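Nrps/pks (Streptomyces albus, PDB 4OPE) probably catalyses decarboxylative carbon-carbon bond formation between acyl chains as a ketosynthase domain of the "AT-less" oxazolomycin polyketide synthase. Local coordinates at residues A[85-90]-A[573-578]; A[306-310]-A[360-364]; A[454-458]-A[492-497]. All coordinates share one frame; numbering follows the deposited sequence.

Interaction 1: residues A[85-90]-A[573-578]; sequences QVEAEH and ERCWLP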
ATOM      1  N   GLN A  85      -9.245 -21.625  15.556  1.00 49.26           N
ATOM      2  CA  GLN A  85     -10.400 -21.707  14.673  1.00 51.54           C
ATOM      3  C   GLN A  85     -11.252 -20.424  14.723  1.00 50.32           C
ATOM      4  O   GLN A  85     -11.713 -19.939  13.699  1.00 49.06           O
ATOM      5  CB  GLN A  85     -11.248 -22.920  15.067  1.00 53.17           C
ATOM      6  CG  GLN A  85     -12.656 -22.942  14.498  1.00 55.42           C
ATOM      7  CD  GLN A  85     -12.657 -23.107  13.002  1.00 57.66           C
ATOM      8  OE1 GLN A  85     -11.750 -23.721  12.443  1.00 58.45           O
ATOM      9  NE2 GLN A  85     -13.677 -22.565  12.339  1.00 58.96           N
ATOM     10  N   VAL A  86     -11.459 -19.901  15.922  1.00 51.70           N
ATOM     11  CA  VAL A  86     -12.325 -18.756  16.113  1.00 52.83           C
ATOM     12  C   VAL A  86     -11.679 -17.534  15.494  1.00 50.36           C
ATOM     13  O   VAL A  86     -12.344 -16.787  14.775  1.00 48.56           O
ATOM     14  CB  VAL A  86     -12.773 -18.561  17.618  1.00 56.22           C
ATOM     15  CG1 VAL A  86     -12.754 -17.102  18.094  1.00 56.07           C
ATOM     16  CG2 VAL A  86     -14.191 -19.110  17.806  1.00 58.91           C
ATOM     17  N   GLU A  87     -10.399 -17.323  15.754  1.00 48.45           N
ATOM     18  CA  GLU A  87      -9.733 -16.209  15.122  1.00 49.37           C
ATOM     19  C   GLU A  87      -9.900 -16.304  13.588  1.00 46.92           C
ATOM     20  O   GLU A  87     -10.199 -15.311  12.940  1.00 47.05           O
ATOM     21  CB  GLU A  87      -8.256 -16.129  15.517  1.00 52.48           C
ATOM     22  CG  GLU A  87      -7.504 -15.054  14.735  1.00 58.69           C
ATOM     23  CD  GLU A  87      -6.234 -14.529  15.420  1.00 66.32           C
ATOM     24  OE1 GLU A  87      -5.492 -15.316  16.088  1.00 72.36           O
ATOM     25  OE2 GLU A  87      -5.972 -13.307  15.259  1.00 63.84           O
ATOM     26  N   ALA A  88      -9.731 -17.488  13.017  1.00 44.69           N
ATOM     27  CA  ALA A  88      -9.806 -17.648  11.569  1.00 44.49           C
ATOM     28  C   ALA A  88     -11.148 -17.210  10.994  1.00 45.39           C
ATOM     29  O   ALA A  88     -11.180 -16.510   9.970  1.00 44.75           O
ATOM     30  CB  ALA A  88      -9.509 -19.088  11.149  1.00 43.27           C
ATOM     31  N   GLU A  89     -12.239 -17.620  11.640  1.00 47.17           N
ATOM     32  CA  GLU A  89     -13.569 -17.220  11.216  1.00 50.82           C
ATOM     33  C   GLU A  89     -13.728 -15.696  11.148  1.00 45.61           C
ATOM     34  O   GLU A  89     -14.571 -15.209  10.402  1.00 42.15           O
ATOM     35  CB  GLU A  89     -14.630 -17.717  12.190  1.00 58.83           C
ATOM     36  CG  GLU A  89     -14.872 -19.202  12.224  1.00 65.73           C
ATOM     37  CD  GLU A  89     -15.836 -19.611  13.335  1.00 75.22           C
ATOM     38  OE1 GLU A  89     -16.274 -20.787  13.315  1.00 79.84           O
ATOM     39  OE2 GLU A  89     -16.155 -18.772  14.226  1.00 79.51           O
ATOM     40  N   HIS A  90     -12.944 -14.977  11.950  1.00 42.68           N
ATOM     41  CA  HIS A  90     -13.139 -13.541  12.148  1.00 46.10           C
ATOM     42  C   HIS A  90     -12.211 -12.702  11.263  1.00 45.44           C
ATOM     43  O   HIS A  90     -12.351 -11.475  11.236  1.00 46.91           O
ATOM     44  CB  HIS A  90     -13.022 -13.138  13.653  1.00 46.64           C
ATOM     45  CG  HIS A  90     -14.230 -13.494  14.465  1.00 51.15           C
ATOM     46  ND1 HIS A  90     -14.397 -14.730  15.053  1.00 54.75           N
ATOM     47  CD2 HIS A  90     -15.353 -12.793  14.748  1.00 55.01           C
ATOM     48  CE1 HIS A  90     -15.566 -14.778  15.665  1.00 55.66           C
ATOM     49  NE2 HIS A  90     -16.166 -13.615  15.496  1.00 57.88           N
ATOM     50  N   GLU A 573     -10.398 -26.924   6.799  1.00 53.78           N
ATOM     51  CA  GLU A 573     -11.407 -26.594   7.804  1.00 55.37           C
ATOM     52  C   GLU A 573     -12.164 -25.353   7.341  1.00 54.31           C
ATOM     53  O   GLU A 573     -11.555 -24.341   6.980  1.00 51.73           O
ATOM     54  CB  GLU A 573     -10.791 -26.287   9.177  1.00 60.04           C
ATOM     55  CG  GLU A 573      -9.747 -27.284   9.688  1.00 69.04           C
ATOM     56  CD  GLU A 573     -10.293 -28.690   9.904  1.00 77.69           C
ATOM     57  OE1 GLU A 573      -9.556 -29.681   9.626  1.00 75.98           O
ATOM     58  OE2 GLU A 573     -11.464 -28.793  10.357  1.00 86.01           O
ATOM     59  N   ARG A 574     -13.495 -25.454   7.364  1.00 53.05           N
ATOM     60  CA  ARG A 574     -14.385 -24.343   7.113  1.00 49.38           C
ATOM     61  C   ARG A 574     -14.144 -23.265   8.176  1.00 48.32           C
ATOM     62  O   ARG A 574     -14.133 -23.544   9.362  1.00 51.95           O
ATOM     63  CB  ARG A 574     -15.814 -24.856   7.114  1.00 49.51           C
ATOM     64  CG  ARG A 574     -16.852 -23.770   7.066  1.00 54.90           C
ATOM     65  CD  ARG A 574     -18.199 -24.232   6.503  1.00 54.59           C
ATOM     66  NE  ARG A 574     -19.047 -23.060   6.340  1.00 55.72           N
ATOM     67  CZ  ARG A 574     -19.180 -22.370   5.218  1.00 57.07           C
ATOM     68  NH1 ARG A 574     -19.958 -21.299   5.212  1.00 58.42           N
ATOM     69  NH2 ARG A 574     -18.543 -22.732   4.105  1.00 56.09           N
ATOM     70  N   CYS A 575     -13.882 -22.047   7.741  1.00 44.92           N
ATOM     71  CA  CYS A 575     -13.790 -20.899   8.640  1.00 45.92           C
ATOM     72  C   CYS A 575     -14.573 -19.758   7.998  1.00 45.40           C
ATOM     73  O   CYS A 575     -14.088 -19.006   7.130  1.00 42.48           O
ATOM     74  CB  CYS A 575     -12.331 -20.488   8.903  1.00 47.14           C
ATOM     75  SG  CYS A 575     -11.269 -21.863   9.424  1.00 51.38           S
ATOM     76  N   TRP A 576     -15.837 -19.691   8.376  1.00 46.95           N
ATOM     77  CA  TRP A 576     -16.728 -18.682   7.847  1.00 47.85           C
ATOM     78  C   TRP A 576     -17.559 -18.261   9.019  1.00 48.24           C
ATOM     79  O   TRP A 576     -18.004 -19.112   9.783  1.00 49.35           O
ATOM     80  CB  TRP A 576     -17.580 -19.232   6.707  1.00 48.15           C
ATOM     81  CG  TRP A 576     -18.023 -18.170   5.707  1.00 50.44           C
ATOM     82  CD1 TRP A 576     -19.275 -17.673   5.558  1.00 51.52           C
ATOM     83  CD2 TRP A 576     -17.209 -17.491   4.727  1.00 49.91           C
ATOM     84  NE1 TRP A 576     -19.310 -16.753   4.543  1.00 50.59           N
ATOM     85  CE2 TRP A 576     -18.058 -16.610   4.019  1.00 47.87           C
ATOM     86  CE3 TRP A 576     -15.854 -17.545   4.381  1.00 49.27           C
ATOM     87  CZ2 TRP A 576     -17.609 -15.797   2.980  1.00 45.39           C
ATOM     88  CZ3 TRP A 576     -15.397 -16.718   3.339  1.00 48.62           C
ATOM     89  CH2 TRP A 576     -16.282 -15.859   2.652  1.00 46.45           C
ATOM     90  N   LEU A 577     -17.717 -16.954   9.205  1.00 49.03           N
ATOM     91  CA  LEU A 577     -18.467 -16.485  10.343  1.00 51.73           C
ATOM     92  C   LEU A 577     -19.848 -17.144  10.237  1.00 54.32           C
ATOM     93  O   LEU A 577     -20.323 -17.405   9.136  1.00 59.38           O
ATOM     94  CB  LEU A 577     -18.548 -14.961  10.356  1.00 50.79           C
ATOM     95  CG  LEU A 577     -18.999 -14.334  11.681  1.00 50.37           C
ATOM     96  CD1 LEU A 577     -17.911 -14.378  12.749  1.00 49.83           C
ATOM     97  CD2 LEU A 577     -19.457 -12.902  11.474  1.00 49.35           C
ATOM     98  N   PRO A 578     -20.451 -17.523  11.368  1.00 58.19           N
ATOM     99  CA  PRO A 578     -21.807 -18.091  11.258  1.00 57.95           C
ATOM    100  C   PRO A 578     -22.828 -17.048  10.882  1.00 57.01           C
ATOM    101  O   PRO A 578     -23.783 -17.353  10.156  1.00 52.95           O
ATOM    102  CB  PRO A 578     -22.066 -18.613  12.654  1.00 59.16           C
ATOM    103  CG  PRO A 578     -20.698 -18.996  13.133  1.00 60.16           C
ATOM    104  CD  PRO A 578     -19.838 -17.852  12.667  1.00 59.38           C
TER
HETATM  105  O   HOH W   1     -16.804 -21.799  10.665  1.00 45.70           O

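Interaction 2: residues A[306-310]-A[360-364]; sequences GYLEA and ALTKV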
ATOM      1  N   GLY A 306       7.814  -9.582 -27.863  1.00 39.35           N
ATOM      2  CA  GLY A 306       7.152 -10.818 -28.324  1.00 39.12           C
ATOM      3  C   GLY A 306       5.673 -10.992 -28.054  1.00 38.46           C
ATOM      4  O   GLY A 306       5.000 -11.735 -28.757  1.00 42.00           O
ATOM      5  N   TYR A 307       5.151 -10.323 -27.036  1.00 37.19           N
ATOM      6  CA  TYR A 307       3.757 -10.505 -26.617  1.00 37.32           C
ATOM      7  C   TYR A 307       3.381  -9.402 -25.677  1.00 36.04           C
ATOM      8  O   TYR A 307       4.203  -8.939 -24.911  1.00 35.14           O
ATOM      9  CB  TYR A 307       3.543 -11.856 -25.915  1.00 38.00           C
ATOM     10  CG  TYR A 307       2.134 -12.107 -25.486  1.00 37.18           C
ATOM     11  CD1 TYR A 307       1.189 -12.569 -26.371  1.00 37.80           C
ATOM     12  CD2 TYR A 307       1.756 -11.900 -24.201  1.00 37.87           C
ATOM     13  CE1 TYR A 307      -0.107 -12.805 -25.985  1.00 38.17           C
ATOM     14  CE2 TYR A 307       0.453 -12.094 -23.800  1.00 38.86           C
ATOM     15  CZ  TYR A 307      -0.468 -12.544 -24.696  1.00 40.63           C
ATOM     16  OH  TYR A 307      -1.755 -12.729 -24.251  1.00 47.40           O
ATOM     17  N   LEU A 308       2.121  -9.000 -25.745  1.00 38.27           N
ATOM     18  CA  LEU A 308       1.570  -7.909 -24.918  1.00 41.31           C
ATOM     19  C   LEU A 308       0.328  -8.448 -24.207  1.00 40.68           C
ATOM     20  O   LEU A 308      -0.680  -8.724 -24.849  1.00 39.92           O
ATOM     21  CB  LEU A 308       1.202  -6.715 -25.796  1.00 44.14           C
ATOM     22  CG  LEU A 308       0.866  -5.333 -25.204  1.00 48.18           C
ATOM     23  CD1 LEU A 308      -0.433  -5.236 -24.434  1.00 48.77           C
ATOM     24  CD2 LEU A 308       1.972  -4.865 -24.293  1.00 52.85           C
ATOM     25  N   GLU A 309       0.447  -8.651 -22.895  1.00 39.50           N
ATOM     26  CA  GLU A 309      -0.643  -9.099 -22.049  1.00 39.37           C
ATOM     27  C   GLU A 309      -1.295  -7.855 -21.601  1.00 39.95           C
ATOM     28  O   GLU A 309      -0.759  -7.084 -20.775  1.00 41.74           O
ATOM     29  CB  GLU A 309      -0.129  -9.881 -20.837  1.00 39.48           C
ATOM     30  CG  GLU A 309      -1.173 -10.187 -19.782  1.00 38.44           C
ATOM     31  CD  GLU A 309      -2.338 -11.077 -20.260  1.00 41.67           C
ATOM     32  OE1 GLU A 309      -2.233 -11.863 -21.260  1.00 39.67           O
ATOM     33  OE2 GLU A 309      -3.401 -10.998 -19.594  1.00 45.67           O
ATOM     34  N   ALA A 310      -2.457  -7.622 -22.179  1.00 42.82           N
ATOM     35  CA  ALA A 310      -3.089  -6.304 -22.079  1.00 41.62           C
ATOM     36  C   ALA A 310      -3.998  -6.242 -20.881  1.00 42.48           C
ATOM     37  O   ALA A 310      -4.452  -7.265 -20.364  1.00 43.12           O
ATOM     38  CB  ALA A 310      -3.884  -6.035 -23.327  1.00 41.40           C
ATOM     39  N   ALA A 360      -2.240 -12.046 -14.763  1.00 29.71           N
ATOM     40  CA  ALA A 360      -1.705 -11.638 -16.045  1.00 29.59           C
ATOM     41  C   ALA A 360      -0.233 -12.101 -16.130  1.00 30.65           C
ATOM     42  O   ALA A 360       0.227 -12.697 -17.116  1.00 29.58           O
ATOM     43  CB  ALA A 360      -1.819 -10.133 -16.195  1.00 28.14           C
ATOM     44  N   LEU A 361       0.486 -11.817 -15.057  1.00 30.93           N
ATOM     45  CA  LEU A 361       1.888 -12.078 -14.971  1.00 31.12           C
ATOM     46  C   LEU A 361       2.140 -13.565 -14.988  1.00 30.78           C
ATOM     47  O   LEU A 361       3.077 -14.042 -15.613  1.00 32.27           O
ATOM     48  CB  LEU A 361       2.300 -11.488 -13.677  1.00 34.14           C
ATOM     49  CG  LEU A 361       3.668 -11.608 -13.120  1.00 39.55           C
ATOM     50  CD1 LEU A 361       4.592 -11.096 -14.182  1.00 46.05           C
ATOM     51  CD2 LEU A 361       3.721 -10.695 -11.900  1.00 43.19           C
ATOM     52  N   THR A 362       1.296 -14.313 -14.289  1.00 30.45           N
ATOM     53  CA  THR A 362       1.422 -15.743 -14.215  1.00 30.21           C
ATOM     54  C   THR A 362       1.181 -16.334 -15.583  1.00 32.81           C
ATOM     55  O   THR A 362       1.908 -17.224 -16.048  1.00 33.89           O
ATOM     56  CB  THR A 362       0.442 -16.320 -13.194  1.00 29.99           C
ATOM     57  OG1 THR A 362       0.738 -15.790 -11.904  1.00 29.52           O
ATOM     58  CG2 THR A 362       0.544 -17.821 -13.099  1.00 30.44           C
ATOM     59  N   LYS A 363       0.186 -15.816 -16.278  1.00 35.34           N
ATOM     60  CA  LYS A 363      -0.066 -16.288 -17.633  1.00 36.60           C
ATOM     61  C   LYS A 363       1.148 -16.128 -18.511  1.00 34.91           C
ATOM     62  O   LYS A 363       1.446 -16.986 -19.272  1.00 38.16           O
ATOM     63  CB  LYS A 363      -1.212 -15.535 -18.235  1.00 39.06           C
ATOM     64  CG  LYS A 363      -1.587 -16.028 -19.605  1.00 41.88           C
ATOM     65  CD  LYS A 363      -2.020 -14.825 -20.416  1.00 43.50           C
ATOM     66  CE  LYS A 363      -2.975 -15.216 -21.507  1.00 45.95           C
ATOM     67  NZ  LYS A 363      -3.222 -14.035 -22.390  1.00 49.32           N
ATOM     68  N   VAL A 364       1.860 -15.029 -18.411  1.00 34.27           N
ATOM     69  CA  VAL A 364       3.066 -14.849 -19.214  1.00 33.99           C
ATOM     70  C   VAL A 364       4.193 -15.825 -18.811  1.00 35.76           C
ATOM     71  O   VAL A 364       4.846 -16.455 -19.659  1.00 36.36           O
ATOM     72  CB  VAL A 364       3.557 -13.416 -19.079  1.00 33.16           C
ATOM     73  CG1 VAL A 364       4.941 -13.238 -19.700  1.00 33.57           C
ATOM     74  CG2 VAL A 364       2.549 -12.509 -19.743  1.00 34.03           C
TER

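Interaction 3: residues A[454-458]-A[492-497]; sequences SARDA and EPMAHR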
ATOM      1  N   SER A 454       7.092 -35.312   3.758  1.00 35.04           N
ATOM      2  CA  SER A 454       6.638 -35.110   5.112  1.00 36.27           C
ATOM      3  C   SER A 454       5.404 -34.275   5.133  1.00 37.51           C
ATOM      4  O   SER A 454       5.086 -33.588   4.172  1.00 39.22           O
ATOM      5  CB  SER A 454       7.713 -34.462   6.003  1.00 36.47           C
ATOM      6  OG  SER A 454       8.123 -33.182   5.548  1.00 36.54           O
ATOM      7  N   ALA A 455       4.714 -34.328   6.253  1.00 37.98           N
ATOM      8  CA  ALA A 455       3.548 -33.552   6.434  1.00 38.38           C
ATOM      9  C   ALA A 455       3.356 -33.334   7.932  1.00 41.06           C
ATOM     10  O   ALA A 455       4.005 -33.971   8.761  1.00 41.86           O
ATOM     11  CB  ALA A 455       2.355 -34.252   5.812  1.00 37.51           C
ATOM     12  N   ARG A 456       2.461 -32.417   8.270  1.00 42.65           N
ATOM     13  CA  ARG A 456       2.230 -32.077   9.657  1.00 44.35           C
ATOM     14  C   ARG A 456       1.503 -33.166  10.427  1.00 44.90           C
ATOM     15  O   ARG A 456       1.650 -33.233  11.637  1.00 45.23           O
ATOM     16  CB  ARG A 456       1.426 -30.810   9.746  1.00 46.02           C
ATOM     17  CG  ARG A 456       1.566 -30.112  11.064  1.00 47.45           C
ATOM     18  CD  ARG A 456       0.751 -28.855  11.006  1.00 50.19           C
ATOM     19  NE  ARG A 456       0.552 -28.311  12.333  1.00 54.19           N
ATOM     20  CZ  ARG A 456      -0.473 -28.578  13.123  1.00 51.80           C
ATOM     21  NH1 ARG A 456      -1.452 -29.388  12.736  1.00 48.46           N
ATOM     22  NH2 ARG A 456      -0.509 -27.993  14.309  1.00 54.81           N
ATOM     23  N   ASP A 457       0.685 -33.973   9.751  1.00 43.64           N
ATOM     24  CA  ASP A 457       0.131 -35.155  10.381  1.00 44.46           C
ATOM     25  C   ASP A 457      -0.135 -36.282   9.350  1.00 45.04           C
ATOM     26  O   ASP A 457       0.169 -36.132   8.162  1.00 45.56           O
ATOM     27  CB  ASP A 457      -1.088 -34.798  11.229  1.00 44.18           C
ATOM     28  CG  ASP A 457      -2.228 -34.324  10.417  1.00 49.51           C
ATOM     29  OD1 ASP A 457      -2.499 -34.921   9.338  1.00 51.33           O
ATOM     30  OD2 ASP A 457      -2.890 -33.354  10.862  1.00 54.68           O
ATOM     31  N   ALA A 458      -0.672 -37.407   9.817  1.00 42.76           N
ATOM     32  CA  ALA A 458      -0.837 -38.588   8.991  1.00 42.53           C
ATOM     33  C   ALA A 458      -1.824 -38.444   7.854  1.00 41.18           C
ATOM     34  O   ALA A 458      -1.614 -38.965   6.777  1.00 42.28           O
ATOM     35  CB  ALA A 458      -1.214 -39.782   9.867  1.00 42.38           C
ATOM     36  N   GLU A 492      10.536 -27.911   3.487  1.00 36.76           N
ATOM     37  CA  GLU A 492      10.696 -27.882   4.927  1.00 37.51           C
ATOM     38  C   GLU A 492      10.238 -29.215   5.543  1.00 39.72           C
ATOM     39  O   GLU A 492       9.154 -29.716   5.231  1.00 39.08           O
ATOM     40  CB  GLU A 492       9.922 -26.732   5.492  1.00 37.67           C
ATOM     41  CG  GLU A 492       9.981 -26.676   6.975  1.00 41.53           C
ATOM     42  CD  GLU A 492       9.236 -25.486   7.528  1.00 43.70           C
ATOM     43  OE1 GLU A 492       9.411 -24.332   7.007  1.00 41.82           O
ATOM     44  OE2 GLU A 492       8.504 -25.739   8.510  1.00 41.65           O
ATOM     45  N   PRO A 493      11.095 -29.820   6.385  1.00 41.42           N
ATOM     46  CA  PRO A 493      10.782 -31.130   6.982  1.00 39.61           C
ATOM     47  C   PRO A 493       9.814 -30.980   8.131  1.00 39.33           C
ATOM     48  O   PRO A 493       9.994 -30.114   8.982  1.00 39.69           O
ATOM     49  CB  PRO A 493      12.154 -31.629   7.502  1.00 39.47           C
ATOM     50  CG  PRO A 493      13.166 -30.765   6.832  1.00 40.02           C
ATOM     51  CD  PRO A 493      12.500 -29.439   6.621  1.00 40.62           C
HETATM   52  N   MSE A 494       8.815 -31.842   8.163  1.00 38.69           N
HETATM   53  CA  MSE A 494       7.829 -31.851   9.209  1.00 39.08           C
HETATM   54  C   MSE A 494       7.789 -33.185   9.951  1.00 41.66           C
HETATM   55  O   MSE A 494       8.606 -34.086   9.737  1.00 40.18           O
HETATM   56  CB  MSE A 494       6.562 -31.604   8.439  1.00 40.16           C
HETATM   57  CG  MSE A 494       6.503 -30.241   7.744  1.00 41.23           C
HETATM   58 SE   MSE A 494       4.657 -29.973   7.063  0.77 43.99          SE
HETATM   59  CE  MSE A 494       5.103 -28.445   5.911  1.00 45.01           C
ATOM     60  N   ALA A 495       6.835 -33.320  10.852  1.00 42.54           N
ATOM     61  CA  ALA A 495       6.859 -34.402  11.826  1.00 41.95           C
ATOM     62  C   ALA A 495       6.660 -35.768  11.208  1.00 42.22           C
ATOM     63  O   ALA A 495       7.449 -36.680  11.525  1.00 45.49           O
ATOM     64  CB  ALA A 495       5.813 -34.162  12.899  1.00 41.33           C
ATOM     65  N   HIS A 496       5.628 -35.943  10.366  1.00 39.85           N
ATOM     66  CA  HIS A 496       5.285 -37.299   9.847  1.00 39.38           C
ATOM     67  C   HIS A 496       6.024 -37.600   8.574  1.00 39.74           C
ATOM     68  O   HIS A 496       5.975 -36.834   7.642  1.00 43.86           O
ATOM     69  CB  HIS A 496       3.788 -37.464   9.645  1.00 39.95           C
ATOM     70  CG  HIS A 496       3.039 -37.450  10.923  1.00 43.00           C
ATOM     71  ND1 HIS A 496       2.301 -38.528  11.361  1.00 46.10           N
ATOM     72  CD2 HIS A 496       3.031 -36.546  11.934  1.00 45.55           C
ATOM     73  CE1 HIS A 496       1.846 -38.278  12.577  1.00 48.21           C
ATOM     74  NE2 HIS A 496       2.261 -37.075  12.943  1.00 48.12           N
ATOM     75  N   ARG A 497       6.712 -38.727   8.516  1.00 40.06           N
ATOM     76  CA  ARG A 497       7.689 -38.966   7.453  1.00 38.05           C
ATOM     77  C   ARG A 497       7.316 -40.150   6.626  1.00 36.99           C
ATOM     78  O   ARG A 497       6.804 -41.150   7.131  1.00 39.22           O
ATOM     79  CB  ARG A 497       9.077 -39.199   8.059  1.00 39.05           C
ATOM     80  CG  ARG A 497       9.583 -38.060   8.949  1.00 39.13           C
ATOM     81  CD  ARG A 497      10.261 -37.028   8.101  1.00 39.35           C
ATOM     82  NE  ARG A 497      10.524 -35.815   8.830  1.00 39.03           N
ATOM     83  CZ  ARG A 497      11.720 -35.290   9.061  1.00 39.10           C
ATOM     84  NH1 ARG A 497      12.846 -35.830   8.626  1.00 38.92           N
ATOM     85  NH2 ARG A 497      11.776 -34.162   9.719  1.00 41.53           N
TER

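Interaction 1: residues A[85-90]-A[573-578]
Q85, A88, E89 and H90 of the short helix 85-90 meet the C-terminal tail at residues 574-578, the part that, as in modular ketosynthases, wraps back over the thiolase-fold body. Polar contacts come first. CG of Q85 stands opposite the backbone N (chi1 165°) and the chain bends beyond it (chi2 67°), turning the amide to the tail. There NE2 donates to R574 O at 3.2 Å, approaching in the carbonyl plane. The same NE2 also donates to E89 OE1 (3.3 Å), which lies in the amide plane of Q85 although the carboxylate is met from above its own plane; two acceptors therefore fix the rotation of this amide. A water donates to E89 OE1 at 2.9 Å and accepts a hydrogen bond from W576 N, extending the link to the tail backbone. At the last turn, Y132 OH bonds to both E89 O and L577 N, bridging backbones that do not bond directly. Apolar packing accompanies these bonds: C575 SG rests 3.7 Å from A88 CB, and both side chains touch F76 of strand 75-76, which pairs with strand 573-574. The H90 ring is held from its edge by ND1 donating in the ring plane to V86 O (2.9 Å). One face of this ring receives L577 in a CH-pi contact, with CD1 3.7 Å from the ring centroid and displaced toward the rim on the NE2 side.

Interaction 2: residues A[306-310]-A[360-364]
E309 and K363 form a buried salt bridge between strand 308-309 and helix 356-370 of the thiolase fold, where the strand leads into the HGTGT motif of ketosynthases. The tight part is polar. K363 NZ donates to E309 OE1 at 2.6 Å on its syn lone pair, and to Y307 OH at 2.7 Å, arriving at the edge of the phenol ring near its plane. Y307 and E309, both with CG anti to the backbone N, reach from the strand side toward one ammonium group, and the lysine crosses the tyrosine at about a right angle. The bend of E309 at chi2 (62°) turns its carboxylate along the helix, where OE2 takes a second bond from V345 N. A buried charge pair of this kind is likely to keep both groups ionised. All five touching residues are buried, so the looser side is apolar, not a solvent edge: A360 and V364, one turn apart, lie against the aliphatic part of E309 and also touch I419 of the adjoining strand 416-422. Here A360 CB meets E309 CG at 3.6 Å, while V364 brings only its CG2 branch to E309 CB, at 3.9 Å.

Interaction 3: residues A[454-458]-A[492-497]
S454 meets M494, and H496 meets D457, through two first torsions. At S454, chi1 of 61° sets OG between the backbone N and the carbonyl carbon, aimed across the strand gap at M494 N, which donates to it over 3.0 Å. At H496, chi1 of -67° places CG beside its own backbone N and lays one face of the imidazole against the turn that follows the other strand. D457 CA stands 3.7 Å from the ring centroid in a CH-pi contact, and A458 N lies over the same face. Between these side chains, A455 and H496 form an antiparallel hydrogen-bonded pair: A455 N donates to H496 O at 3.1 Å, and H496 N returns to A455 O at 3.0 Å, almost in line with the carbonyl. S454 and R497 are the adjacent non-hydrogen-bonded pair. R497 turns back on its own segment and grips M494 O side-on with NE (2.7 Å) and NH2 (3.2 Å), the oxygen lying in the guanidinium plane, tying the loop to the start of its strand. M494, a selenomethionine, brings SE to 3.5 Å from R456 N, whose hydrogen bond goes to Y568 OH. D457 is the N-cap of helix 458-473, its OD1 taking R460 N. The strands belong to a small three-stranded antiparallel sheet resembling the linker domain that follows ketosynthases. Helix 458-473 packs L461 against A455 and H496, W548 of helix 541-550 meets S454 and R497, strand 524-528 flanks strand 496-502, and W103 of helix 93-108 touches M494.

From the N terminus, helix 85-90 opens the loop that interaction 1 closes only at 573-578, near the C terminus, so the other two contacts are nested within it. Interaction 2 closes a much shorter loop, from strand 308-309 to helix 356-370 inside the ketosynthase core. Interaction 3 follows in series, pairing strands 449-455 and 496-502 of the small sheet across a mainly helical connection; none of the three cross. Interaction 2 lies on the opposite side of the chain's centre from both others, about 36 and 37 Å between centres. Interactions 1 and 3 are closer, about 8 Å between nearest atoms, and the returning tail passes the small sheet before reaching helix 85-90.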